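Local coordinates for glycosyl hydrolase, family 38 (Enterococcus faecalis, PDB 5KBP), which probably hydrolyses terminal alpha-mannosidic linkages in glycans, as a metal-dependent glycoside hydrolase of family 38, at residues A[221-226]-A[272-277]; A[526-531]-A[602-607]; A[533-538]-A[650-655]. All coordinates share one frame; numbering follows the deposited sequence.

In the fold
Contact 1 ties two loops of the N-terminal domain together near the surface, whereas contacts 2 and 3 lie on the other side of the chain's centre, about 60 Å or more away between centres. These two are neighbours, their centres about 10 Å apart, and both join the same pair of antiparallel sheets: strands 529-531 and 535-539 are adjacent in one, strands 601-613 and 641-653 in the other. The chemistry follows the setting. Contact 1 relies on a histidine-carboxylate hydrogen bond and a water beside modest apolar touches; contact 2 is buried, with methionine against tyrosine; contact 3 runs from an apolar interior at Met652 to acidic side chains at its outer end.

Contact 1. Residues A[221-226]-A[272-277]; sequences YASTNH and EELPED
His226 and Glu273 make the polar half of this contact. NE2 of His226 donates to OE2 of Glu273 over 3.2 Å, and the bond is nearly straight, 169° at the hydrogen. The carboxylate lies off the ring's edge, with OE2 almost in the imidazole plane, yet the N-H reaches that oxygen from above the carboxylate plane; the two flat groups are turned 52° against each other. Glu273 is long enough to span the gap: beyond CG its chain runs extended (chi2 168°). A water donates to OE1 of Glu273 at 2.9 Å and links it weakly to Asn225. The other ring nitrogen of His226, ND1, is bonded to Tyr10, so both nitrogens help to fix the ring's rotation.

Thr224 folds its hydroxyl back in an ST turn, OG1 accepting from the backbone N of His226 at 3.0 Å. That leaves its methyl for the other segment, where CG2 comes within 3.2 Å of the carbonyl O of Glu273. The same methyl also lies 4.1 Å from CD1 of Leu274, and CB of Ser223 meets CG of Pro275 at 3.9 Å; the small serine lets the proline ring approach, while OG of Ser223 bonds to Glu174.

The first loop leads from helix 204-219 into strand 226-231, the second from helix 263-270 toward strand 280-282, and helix 263-270 also packs against Thr224 and His226.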
# COMPACT_ATOMS: atom_id res chain seq x y z
N TYR A 221 -33.22 -5.66 -31.43
CA TYR A 221 -32.68 -6.97 -31.11
C TYR A 221 -33.51 -7.73 -30.09
O TYR A 221 -33.05 -8.76 -29.58
CB TYR A 221 -31.24 -6.84 -30.60
CG TYR A 221 -30.45 -5.74 -31.28
CD1 TYR A 221 -29.96 -5.90 -32.57
CD2 TYR A 221 -30.18 -4.55 -30.62
CE1 TYR A 221 -29.23 -4.90 -33.18
CE2 TYR A 221 -29.46 -3.54 -31.23
CZ TYR A 221 -28.98 -3.72 -32.51
OH TYR A 221 -28.26 -2.72 -33.12
N ALA A 222 -34.72 -7.27 -29.78
CA ALA A 222 -35.54 -7.95 -28.79
C ALA A 222 -36.23 -9.16 -29.42
O ALA A 222 -36.95 -9.02 -30.41
CB ALA A 222 -36.58 -6.99 -28.21
N SER A 223 -35.99 -10.34 -28.86
CA SER A 223 -36.67 -11.56 -29.29
C SER A 223 -38.00 -11.76 -28.58
O SER A 223 -38.79 -12.61 -29.02
CB SER A 223 -35.77 -12.78 -29.05
OG SER A 223 -35.35 -12.85 -27.70
N THR A 224 -38.27 -11.02 -27.51
CA THR A 224 -39.52 -11.08 -26.78
C THR A 224 -40.10 -9.67 -26.69
O THR A 224 -39.50 -8.69 -27.14
CB THR A 224 -39.33 -11.67 -25.38
OG1 THR A 224 -38.68 -10.71 -24.54
CG2 THR A 224 -38.47 -12.93 -25.44
N ASN A 225 -41.29 -9.56 -26.10
CA ASN A 225 -41.90 -8.27 -25.83
C ASN A 225 -41.36 -7.63 -24.55
O ASN A 225 -41.90 -6.61 -24.11
CB ASN A 225 -43.42 -8.40 -25.74
CG ASN A 225 -44.04 -8.80 -27.07
OD1 ASN A 225 -43.56 -8.41 -28.13
ND2 ASN A 225 -45.10 -9.59 -27.01
N HIS A 226 -40.33 -8.22 -23.95
CA HIS A 226 -39.76 -7.73 -22.70
C HIS A 226 -38.44 -7.03 -23.00
O HIS A 226 -37.50 -7.66 -23.51
CB HIS A 226 -39.57 -8.88 -21.71
CG HIS A 226 -40.82 -9.65 -21.44
ND1 HIS A 226 -41.77 -9.23 -20.53
CD2 HIS A 226 -41.29 -10.81 -21.96
CE1 HIS A 226 -42.76 -10.10 -20.50
NE2 HIS A 226 -42.50 -11.06 -21.36
N GLU A 272 -39.35 -16.95 -20.29
CA GLU A 272 -40.60 -17.70 -20.36
C GLU A 272 -41.22 -17.64 -21.75
O GLU A 272 -41.95 -18.55 -22.14
CB GLU A 272 -41.57 -17.16 -19.31
CG GLU A 272 -42.73 -18.08 -18.98
CD GLU A 272 -43.34 -17.77 -17.63
OE1 GLU A 272 -43.38 -18.68 -16.77
OE2 GLU A 272 -43.77 -16.62 -17.42
N GLU A 273 -40.92 -16.59 -22.51
CA GLU A 273 -41.44 -16.40 -23.86
C GLU A 273 -40.31 -16.39 -24.88
O GLU A 273 -40.28 -15.58 -25.81
CB GLU A 273 -42.25 -15.11 -23.95
CG GLU A 273 -43.33 -14.99 -22.88
CD GLU A 273 -43.92 -13.59 -22.79
OE1 GLU A 273 -43.61 -12.76 -23.67
OE2 GLU A 273 -44.69 -13.33 -21.85
N LEU A 274 -39.36 -17.30 -24.71
CA LEU A 274 -38.19 -17.35 -25.58
C LEU A 274 -38.51 -18.12 -26.86
O LEU A 274 -39.04 -19.23 -26.79
CB LEU A 274 -37.02 -18.01 -24.85
CG LEU A 274 -35.66 -17.33 -24.90
CD1 LEU A 274 -35.77 -15.87 -24.47
CD2 LEU A 274 -34.66 -18.07 -24.02
N PRO A 275 -38.21 -17.56 -28.03
CA PRO A 275 -38.52 -18.27 -29.28
C PRO A 275 -37.59 -19.45 -29.51
O PRO A 275 -36.50 -19.55 -28.94
CB PRO A 275 -38.32 -17.19 -30.35
CG PRO A 275 -37.33 -16.25 -29.75
CD PRO A 275 -37.61 -16.24 -28.27
N GLU A 276 -38.04 -20.36 -30.38
CA GLU A 276 -37.29 -21.57 -30.66
C GLU A 276 -36.11 -21.34 -31.59
O GLU A 276 -35.19 -22.16 -31.62
CB GLU A 276 -38.21 -22.63 -31.27
CG GLU A 276 -39.32 -23.10 -30.34
N ASP A 277 -36.11 -20.25 -32.36
CA ASP A 277 -35.03 -19.95 -33.29
C ASP A 277 -33.91 -19.14 -32.65
O ASP A 277 -33.17 -18.45 -33.36
CB ASP A 277 -35.57 -19.21 -34.51
CG ASP A 277 -36.03 -17.80 -34.19
OD1 ASP A 277 -36.55 -17.58 -33.07
OD2 ASP A 277 -35.87 -16.91 -35.05
O HOH W 1 -45.95 -10.99 -23.92

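Contact 2. Residues A[526-531]-A[602-607]; sequences ATNEME and ASYQIK
Two facing antiparallel sheets of the C-terminal beta region meet here, where Met530 on strand 529-531 packs against Tyr604 on strand 601-613. The methionine and tyrosine side chains pass in opposite directions, CG of Met530 lying 3.4 Å from CE1 of Tyr604. SD of Met530 sits at the ring's edge, 4.9 Å from the centroid of Tyr604 and 76° off the normal, a Met-aromatic contact. Flexible, unbranched methionine suits this place: with CG and SD continuing straight out from the backbone (chi2 178°), SD also comes within 4.2 Å of CB of Ala602, whose small side chain allows the approach.

Tyrosine adds length and a polar end. Its hydroxyl reaches the opposite backbone, where N of Glu529 makes a weak, bent hydrogen bond to OH of Tyr604 at 3.3 Å. CA of Asn528 lies 3.5 Å from the same oxygen. Asn528 and Glu529 together face Gln524 in a G1 beta bulge, and the positive phi of Asn528 (57°) fits the first position of that bulge.

Strand 529-531 runs between strands 523-524 and 535-539 in its sheet; strand 601-613 lies between 591-597 and 641-653 in the other, and Ala523 and Ile539 also touch Tyr604.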
# COMPACT_ATOMS: atom_id res chain seq x y z
N ALA A 526 33.16 -26.08 -25.16
CA ALA A 526 34.03 -25.65 -26.25
C ALA A 526 33.24 -25.23 -27.48
O ALA A 526 33.73 -24.44 -28.29
CB ALA A 526 35.01 -26.78 -26.61
N THR A 527 32.02 -25.74 -27.64
CA THR A 527 31.16 -25.39 -28.76
C THR A 527 29.83 -24.78 -28.31
O THR A 527 28.94 -24.59 -29.15
CB THR A 527 30.89 -26.63 -29.63
OG1 THR A 527 30.29 -27.65 -28.82
CG2 THR A 527 32.19 -27.15 -30.22
N ASN A 528 29.69 -24.46 -27.03
CA ASN A 528 28.47 -23.87 -26.48
C ASN A 528 27.26 -24.77 -26.75
O ASN A 528 26.29 -24.37 -27.40
CB ASN A 528 28.24 -22.46 -27.03
CG ASN A 528 29.34 -21.50 -26.63
OD1 ASN A 528 29.98 -21.66 -25.59
ND2 ASN A 528 29.55 -20.47 -27.45
N GLU A 529 27.33 -26.00 -26.25
CA GLU A 529 26.32 -27.00 -26.52
C GLU A 529 25.91 -27.73 -25.24
O GLU A 529 26.72 -27.91 -24.33
CB GLU A 529 26.81 -28.02 -27.56
CG GLU A 529 26.84 -27.48 -28.98
CD GLU A 529 27.39 -28.48 -29.98
OE1 GLU A 529 28.49 -29.03 -29.73
OE2 GLU A 529 26.72 -28.73 -31.00
N MET A 530 24.65 -28.13 -25.20
CA MET A 530 24.11 -28.99 -24.16
C MET A 530 23.30 -30.10 -24.82
O MET A 530 22.80 -29.94 -25.94
CB MET A 530 23.21 -28.23 -23.18
CG MET A 530 23.86 -27.07 -22.46
SD MET A 530 22.70 -26.23 -21.37
CE MET A 530 21.45 -25.71 -22.53
N GLU A 531 23.17 -31.22 -24.12
CA GLU A 531 22.30 -32.29 -24.60
C GLU A 531 22.05 -33.28 -23.47
O GLU A 531 22.91 -33.50 -22.62
CB GLU A 531 22.89 -33.00 -25.82
CG GLU A 531 24.09 -33.88 -25.53
CD GLU A 531 24.68 -34.48 -26.80
OE1 GLU A 531 25.43 -33.77 -27.50
OE2 GLU A 531 24.38 -35.65 -27.10
N ALA A 602 23.13 -28.20 -16.21
CA ALA A 602 24.06 -27.29 -16.87
C ALA A 602 23.30 -26.04 -17.30
O ALA A 602 22.12 -26.11 -17.66
CB ALA A 602 24.73 -27.95 -18.08
N SER A 603 23.98 -24.90 -17.24
CA SER A 603 23.38 -23.63 -17.58
C SER A 603 24.37 -22.76 -18.33
O SER A 603 25.58 -22.79 -18.07
CB SER A 603 22.88 -22.88 -16.33
OG SER A 603 23.97 -22.47 -15.52
N TYR A 604 23.85 -21.97 -19.27
CA TYR A 604 24.63 -21.03 -20.06
C TYR A 604 24.10 -19.62 -19.85
O TYR A 604 22.88 -19.42 -19.70
CB TYR A 604 24.58 -21.37 -21.55
CG TYR A 604 25.59 -22.41 -21.99
CD1 TYR A 604 25.38 -23.76 -21.74
CD2 TYR A 604 26.73 -22.05 -22.68
CE1 TYR A 604 26.29 -24.71 -22.15
CE2 TYR A 604 27.65 -22.99 -23.10
CZ TYR A 604 27.42 -24.32 -22.83
OH TYR A 604 28.32 -25.27 -23.24
N GLN A 605 25.00 -18.65 -19.85
CA GLN A 605 24.63 -17.24 -19.82
C GLN A 605 24.81 -16.65 -21.22
O GLN A 605 25.87 -16.79 -21.83
CB GLN A 605 25.49 -16.46 -18.82
CG GLN A 605 25.04 -15.02 -18.62
CD GLN A 605 26.13 -14.13 -18.07
OE1 GLN A 605 27.21 -14.02 -18.66
NE2 GLN A 605 25.86 -13.49 -16.94
N ILE A 606 23.76 -16.01 -21.72
CA ILE A 606 23.78 -15.37 -23.03
C ILE A 606 23.61 -13.87 -22.82
O ILE A 606 22.57 -13.43 -22.30
CB ILE A 606 22.68 -15.92 -23.96
CG1 ILE A 606 22.83 -17.43 -24.12
CG2 ILE A 606 22.75 -15.23 -25.32
CD1 ILE A 606 21.73 -18.07 -24.95
N LYS A 607 24.61 -13.10 -23.21
CA LYS A 607 24.59 -11.65 -23.08
C LYS A 607 24.52 -11.01 -24.46
O LYS A 607 25.36 -11.30 -25.33
CB LYS A 607 25.83 -11.14 -22.34
CG LYS A 607 25.70 -11.16 -20.82
CD LYS A 607 26.89 -10.48 -20.17
CE LYS A 607 26.72 -10.36 -18.67
NZ LYS A 607 27.86 -9.64 -18.05

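Contact 3. Residues A[533-538]-A[650-655]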
# COMPACT_ATOMS: atom_id res chain seq x y z
N GLU A 533 18.97 -36.84 -22.93
CA GLU A 533 18.32 -37.92 -23.66
C GLU A 533 17.10 -37.47 -24.45
O GLU A 533 16.47 -38.29 -25.12
CB GLU A 533 17.93 -39.05 -22.70
CG GLU A 533 16.95 -38.62 -21.63
CD GLU A 533 16.76 -39.68 -20.56
OE1 GLU A 533 17.45 -39.61 -19.52
OE2 GLU A 533 15.92 -40.58 -20.76
N PHE A 534 16.75 -36.18 -24.38
CA PHE A 534 15.58 -35.66 -25.08
C PHE A 534 15.94 -34.63 -26.14
O PHE A 534 15.46 -34.73 -27.28
CB PHE A 534 14.60 -35.03 -24.08
CG PHE A 534 14.31 -35.89 -22.89
CD1 PHE A 534 13.48 -37.00 -23.00
CD2 PHE A 534 14.84 -35.57 -21.65
CE1 PHE A 534 13.20 -37.78 -21.90
CE2 PHE A 534 14.56 -36.35 -20.55
CZ PHE A 534 13.75 -37.46 -20.67
N ILE A 535 16.78 -33.65 -25.81
CA ILE A 535 17.06 -32.53 -26.70
C ILE A 535 18.57 -32.35 -26.83
O ILE A 535 19.34 -32.70 -25.93
CB ILE A 535 16.40 -31.23 -26.19
CG1 ILE A 535 16.89 -30.90 -24.77
CG2 ILE A 535 14.89 -31.34 -26.22
CD1 ILE A 535 16.27 -29.65 -24.19
N GLN A 536 18.98 -31.78 -27.96
CA GLN A 536 20.36 -31.41 -28.22
C GLN A 536 20.39 -29.92 -28.54
O GLN A 536 19.79 -29.49 -29.53
CB GLN A 536 20.95 -32.23 -29.37
CG GLN A 536 22.48 -32.29 -29.39
CD GLN A 536 23.11 -31.04 -29.98
OE1 GLN A 536 22.47 -30.28 -30.70
NE2 GLN A 536 24.39 -30.83 -29.68
N VAL A 537 21.07 -29.14 -27.70
CA VAL A 537 21.00 -27.69 -27.75
C VAL A 537 22.33 -27.14 -28.24
O VAL A 537 23.39 -27.48 -27.70
CB VAL A 537 20.64 -27.10 -26.37
CG1 VAL A 537 20.66 -25.58 -26.42
CG2 VAL A 537 19.28 -27.61 -25.93
N LYS A 538 22.28 -26.28 -29.25
CA LYS A 538 23.42 -25.51 -29.72
C LYS A 538 23.09 -24.03 -29.57
O LYS A 538 22.02 -23.58 -29.98
CB LYS A 538 23.76 -25.83 -31.18
CG LYS A 538 24.72 -24.84 -31.85
CD LYS A 538 26.07 -24.79 -31.15
CE LYS A 538 27.01 -23.78 -31.80
NZ LYS A 538 27.34 -24.16 -33.21
N VAL A 650 20.04 -19.93 -19.89
CA VAL A 650 19.43 -21.13 -20.45
C VAL A 650 19.87 -22.32 -19.61
O VAL A 650 21.06 -22.62 -19.51
CB VAL A 650 19.82 -21.32 -21.92
CG1 VAL A 650 19.12 -22.54 -22.50
CG2 VAL A 650 19.48 -20.08 -22.73
N THR A 651 18.90 -23.00 -19.00
CA THR A 651 19.18 -24.08 -18.06
C THR A 651 18.57 -25.39 -18.56
O THR A 651 17.45 -25.41 -19.06
CB THR A 651 18.63 -23.75 -16.66
OG1 THR A 651 19.11 -22.47 -16.25
CG2 THR A 651 19.07 -24.80 -15.65
N MET A 652 19.33 -26.47 -18.41
CA MET A 652 18.88 -27.81 -18.76
C MET A 652 19.27 -28.77 -17.64
O MET A 652 20.39 -28.70 -17.11
CB MET A 652 19.49 -28.29 -20.08
CG MET A 652 19.37 -29.79 -20.32
SD MET A 652 20.49 -30.42 -21.58
CE MET A 652 19.83 -29.60 -23.02
N ILE A 653 18.35 -29.67 -17.29
CA ILE A 653 18.63 -30.72 -16.32
C ILE A 653 18.60 -32.07 -17.04
O ILE A 653 18.12 -32.19 -18.17
CB ILE A 653 17.65 -30.69 -15.13
CG1 ILE A 653 16.23 -31.04 -15.58
CG2 ILE A 653 17.67 -29.32 -14.46
CD1 ILE A 653 15.23 -31.07 -14.44
N LYS A 654 19.12 -33.09 -16.36
CA LYS A 654 19.32 -34.39 -17.01
C LYS A 654 18.00 -35.10 -17.26
O LYS A 654 17.79 -35.66 -18.35
CB LYS A 654 20.23 -35.26 -16.15
CG LYS A 654 20.33 -36.71 -16.62
CD LYS A 654 21.18 -37.54 -15.67
CE LYS A 654 21.21 -39.00 -16.10
NZ LYS A 654 22.04 -39.84 -15.20
N GLU A 655 17.08 -35.09 -16.29
CA GLU A 655 15.90 -35.94 -16.32
C GLU A 655 14.65 -35.21 -16.81
O GLU A 655 13.53 -35.59 -16.45
CB GLU A 655 15.65 -36.54 -14.94
CG GLU A 655 16.85 -37.27 -14.35
CD GLU A 655 17.08 -38.63 -14.98
OE1 GLU A 655 16.35 -39.00 -15.91
OE2 GLU A 655 18.01 -39.34 -14.52
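Met652 reaches from strand 641-653 to Ile535 and Val537 on the facing strand 535-539. Its CB points toward that strand, and CG leaves it opposite the backbone N (chi1 164°). CB, CG and SD serve as the arm, with no close partner on 533-538; the touching falls to the last atom. A bend about the CG-SD bond (chi3 -66°) turns CE onto the two aliphatic side chains, 3.6 Å from CG2 of Val537 and 3.7 Å from CG1 of Ile535. Methionine and isoleucine meet tip to tip, CD1 of Ile535 also lying 3.7 Å from CE of Met652, whereas valine slides alongside in the opposite direction. An unbranched, flexible thioether suits this place because its terminal methyl can rest against two branched neighbours.

The pairing joins the two stacked antiparallel sheets of the C-terminal beta region, whose touching segments run nearly antiparallel, 173° apart. Met530 of the adjacent strand 529-531 also packs on Met652, and Leu659 touches both Ile535 and Val537.

The Phe534 ring meets the turn of the other segment with its edge, CE2 of Phe534 lying 3.9 Å from C of Glu655, while CG of Glu533 sits over the centre of one face, 3.4 Å above the ring plane. OE1 of Glu533 and OE1 of Glu655 stand 3.8 Å apart, a like-charge approach that a long, weak ion pair from Lys497 to Glu655 probably eases.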